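Local coordinates for hemolysin BL lytic component L1 (Bacillus cereus, PDB 7NMQ), which is the L1 lytic component of haemolysin BL, a Bacillus cereus enterotoxin that probably lyses host cells by forming alpha-helical pores, at residues 18-29 with 356-364. Sequence-based numbering, arbitrary orientation. Where two conformers were deposited one is given.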
# COMPACT_ATOMS: atom_id res chain seq x y z
N GLY A 18 0.54 -2.78 -4.63
CA GLY A 18 0.69 -3.92 -3.73
C GLY A 18 1.56 -3.58 -2.53
O GLY A 18 1.24 -3.99 -1.40
N SER A 19 2.64 -2.85 -2.76
CA SER A 19 3.59 -2.40 -1.72
C SER A 19 2.90 -1.45 -0.75
O SER A 19 3.22 -1.51 0.45
CB SER A 19 4.84 -1.80 -2.32
OG SER A 19 4.66 -0.43 -2.67
N HIS A 20 2.03 -0.58 -1.23
CA HIS A 20 1.33 0.35 -0.33
C HIS A 20 0.31 -0.41 0.51
O HIS A 20 0.12 -0.03 1.67
CB HIS A 20 0.66 1.49 -1.08
CG HIS A 20 1.57 2.25 -1.99
ND1 HIS A 20 2.85 2.59 -1.61
CD2 HIS A 20 1.36 2.74 -3.24
CE1 HIS A 20 3.41 3.26 -2.63
NE2 HIS A 20 2.51 3.37 -3.61
N ILE A 21 -0.37 -1.39 -0.07
CA ILE A 21 -1.34 -2.20 0.68
C ILE A 21 -0.61 -2.91 1.82
O ILE A 21 -1.13 -2.92 2.92
CB ILE A 21 -2.08 -3.21 -0.23
CG1 ILE A 21 -3.03 -2.47 -1.16
CG2 ILE A 21 -2.82 -4.27 0.54
CD1 ILE A 21 -3.57 -3.34 -2.27
N LEU A 22 0.52 -3.52 1.56
CA LEU A 22 1.30 -4.20 2.63
C LEU A 22 1.63 -3.22 3.75
O LEU A 22 1.40 -3.56 4.95
CB LEU A 22 2.58 -4.81 2.04
CG LEU A 22 3.50 -5.43 3.10
CD1 LEU A 22 2.83 -6.65 3.72
CD2 LEU A 22 4.82 -5.81 2.46
N VAL A 23 2.11 -2.04 3.40
CA VAL A 23 2.54 -1.05 4.42
C VAL A 23 1.31 -0.60 5.22
O VAL A 23 1.38 -0.53 6.46
CB VAL A 23 3.28 0.12 3.78
CG1 VAL A 23 3.42 1.27 4.73
CG2 VAL A 23 4.60 -0.37 3.17
N MET A 24 0.20 -0.30 4.56
CA MET A 24 -1.03 0.10 5.27
C MET A 24 -1.51 -1.02 6.16
O MET A 24 -1.94 -0.73 7.31
CB MET A 24 -2.17 0.43 4.33
CG MET A 24 -1.96 1.68 3.59
SD MET A 24 -1.96 3.16 4.58
CE MET A 24 -3.59 3.17 5.29
N ASP A 25 -1.47 -2.27 5.68
CA ASP A 25 -1.92 -3.39 6.54
C ASP A 25 -1.08 -3.44 7.82
O ASP A 25 -1.65 -3.63 8.89
CB ASP A 25 -1.82 -4.73 5.81
CG ASP A 25 -2.96 -5.04 4.85
OD1 ASP A 25 -3.99 -4.34 4.86
OD2 ASP A 25 -2.79 -6.03 4.09
N LEU A 26 0.24 -3.33 7.70
CA LEU A 26 1.15 -3.38 8.87
C LEU A 26 0.77 -2.27 9.86
O LEU A 26 0.56 -2.54 11.05
CB LEU A 26 2.61 -3.21 8.46
CG LEU A 26 3.31 -4.45 7.89
CD1 LEU A 26 4.72 -4.54 8.45
CD2 LEU A 26 2.54 -5.70 8.19
N TYR A 27 0.73 -1.03 9.39
CA TYR A 27 0.45 0.12 10.26
C TYR A 27 -0.92 -0.07 10.88
O TYR A 27 -1.08 0.14 12.11
CB TYR A 27 0.47 1.43 9.48
CG TYR A 27 1.82 1.90 9.05
CD1 TYR A 27 2.96 1.66 9.80
CD2 TYR A 27 1.97 2.65 7.88
CE1 TYR A 27 4.21 2.10 9.39
CE2 TYR A 27 3.22 3.09 7.46
CZ TYR A 27 4.34 2.83 8.22
OH TYR A 27 5.56 3.29 7.78
N ALA A 28 -1.94 -0.45 10.11
CA ALA A 28 -3.30 -0.59 10.68
C ALA A 28 -3.30 -1.65 11.78
O ALA A 28 -3.90 -1.47 12.87
CB ALA A 28 -4.27 -0.92 9.59
N LYS A 29 -2.67 -2.77 11.51
CA LYS A 29 -2.70 -3.88 12.49
C LYS A 29 -1.95 -3.44 13.75
O LYS A 29 -2.32 -3.85 14.88
CB LYS A 29 -2.12 -5.13 11.85
CG LYS A 29 -3.06 -5.77 10.86
CD LYS A 29 -2.39 -6.75 9.94
CE LYS A 29 -3.33 -7.33 8.90
NZ LYS A 29 -4.18 -8.39 9.49
N PHE A 356 -3.56 -11.69 -7.28
CA PHE A 356 -2.93 -11.64 -5.94
C PHE A 356 -3.27 -10.33 -5.25
O PHE A 356 -3.70 -10.35 -4.06
CB PHE A 356 -1.42 -11.84 -6.01
CG PHE A 356 -0.79 -11.76 -4.65
CD1 PHE A 356 -0.49 -10.53 -4.07
CD2 PHE A 356 -0.55 -12.91 -3.90
CE1 PHE A 356 0.13 -10.46 -2.82
CE2 PHE A 356 0.04 -12.83 -2.65
CZ PHE A 356 0.38 -11.60 -2.10
N ILE A 357 -3.12 -9.22 -5.96
CA ILE A 357 -3.33 -7.88 -5.33
C ILE A 357 -4.81 -7.69 -4.98
O ILE A 357 -5.13 -6.89 -4.06
CB ILE A 357 -2.78 -6.75 -6.22
CG1 ILE A 357 -1.27 -6.92 -6.32
CG2 ILE A 357 -3.17 -5.37 -5.71
CD1 ILE A 357 -0.59 -6.02 -7.27
N SER A 358 -5.71 -8.35 -5.69
CA SER A 358 -7.17 -8.22 -5.49
C SER A 358 -7.64 -8.93 -4.22
O SER A 358 -8.84 -8.83 -3.92
CB SER A 358 -7.94 -8.75 -6.66
OG SER A 358 -7.94 -10.16 -6.73
N LYS A 359 -6.77 -9.70 -3.56
CA LYS A 359 -7.17 -10.53 -2.40
C LYS A 359 -6.30 -10.14 -1.21
O LYS A 359 -5.21 -9.64 -1.41
CB LYS A 359 -6.97 -11.99 -2.75
CG LYS A 359 -8.00 -12.50 -3.75
CD LYS A 359 -7.88 -13.94 -4.03
CE LYS A 359 -6.81 -14.26 -5.05
NZ LYS A 359 -7.09 -15.56 -5.71
N ASP A 360 -6.82 -10.30 -0.00
CA ASP A 360 -6.01 -9.93 1.16
C ASP A 360 -4.65 -10.60 1.09
O ASP A 360 -4.57 -11.80 0.82
CB ASP A 360 -6.68 -10.34 2.46
CG ASP A 360 -7.82 -9.42 2.86
OD1 ASP A 360 -7.91 -8.31 2.29
OD2 ASP A 360 -8.60 -9.83 3.76
N ILE A 361 -3.63 -9.86 1.50
CA ILE A 361 -2.34 -10.49 1.84
C ILE A 361 -2.56 -11.39 3.05
O ILE A 361 -3.20 -10.97 4.04
CB ILE A 361 -1.29 -9.42 2.12
CG1 ILE A 361 -1.12 -8.48 0.91
CG2 ILE A 361 0.02 -10.06 2.56
CD1 ILE A 361 -0.50 -7.19 1.30
N ALA A 362 -2.07 -12.62 3.01
CA ALA A 362 -2.30 -13.58 4.11
C ALA A 362 -1.35 -13.23 5.25
O ALA A 362 -0.15 -13.48 5.12
CB ALA A 362 -2.09 -14.98 3.61
N PHE A 363 -1.91 -12.60 6.27
CA PHE A 363 -1.29 -12.42 7.60
C PHE A 363 -1.83 -13.51 8.53
O PHE A 363 -2.83 -14.15 8.22
CB PHE A 363 -1.67 -11.06 8.17
CG PHE A 363 -0.95 -9.88 7.57
CD1 PHE A 363 -1.25 -9.36 6.32
CD2 PHE A 363 -0.01 -9.21 8.33
CE1 PHE A 363 -0.58 -8.24 5.84
CE2 PHE A 363 0.63 -8.09 7.86
CZ PHE A 363 0.38 -7.63 6.60
N LYS A 364 -1.20 -13.64 9.68
CA LYS A 364 -1.71 -14.53 10.76
C LYS A 364 -3.07 -14.04 11.24
O LYS A 364 -3.26 -12.80 11.36
CB LYS A 364 -0.66 -14.55 11.86
CG LYS A 364 0.58 -15.29 11.42
CD LYS A 364 1.83 -15.05 12.22
CE LYS A 364 3.03 -15.58 11.47
NZ LYS A 364 2.84 -17.01 11.10
O HOH W 1 -4.12 -7.08 1.89
O HOH W 2 -4.27 -8.45 4.72
O HOH W 3 -2.25 -9.98 11.41
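Phe363 lies with one ring face under the aliphatic end of Lys29, whose CE stands 3.8 Å from the ring centroid and only 14° off its normal, a CH-pi contact. The bend at chi4 (-78°) turns NZ back toward Phe363 CB, giving an off-centre cation-pi contact 4.6 Å from the centroid; lysine suits the place by offering both methylenes and charge. Leu22 CD1 meets CZ of the same ring at 3.9 Å.

Further along, Ile361 rests its CD1 on the helix surface, against Ile21 CG2 (3.8 Å) and Leu22 CA, while Ile357 CG2 touches Ile21 CD1. Gly18, bare of a side chain, lets Ile357 CD1 approach its CA to 4.3 Å. The C-terminal tail, leaving helix 330-357, thus lies along helix 10-33 within the elongated helical bundle of the ClyA-like toxins, and helix 203-216 packs on Ile357 and Ile361 too.

The polar link runs through water. Asp25 OD2 accepts from two waters, one of which takes the N-H of Ile361 (2.8 Å) and the other donates to Ile361 O, so one carboxylate oxygen reaches the peptide groups on both sides of Ile361. Trp69 and Lys74 hold OD1, and a third water joins Lys29 NZ to Lys364 O.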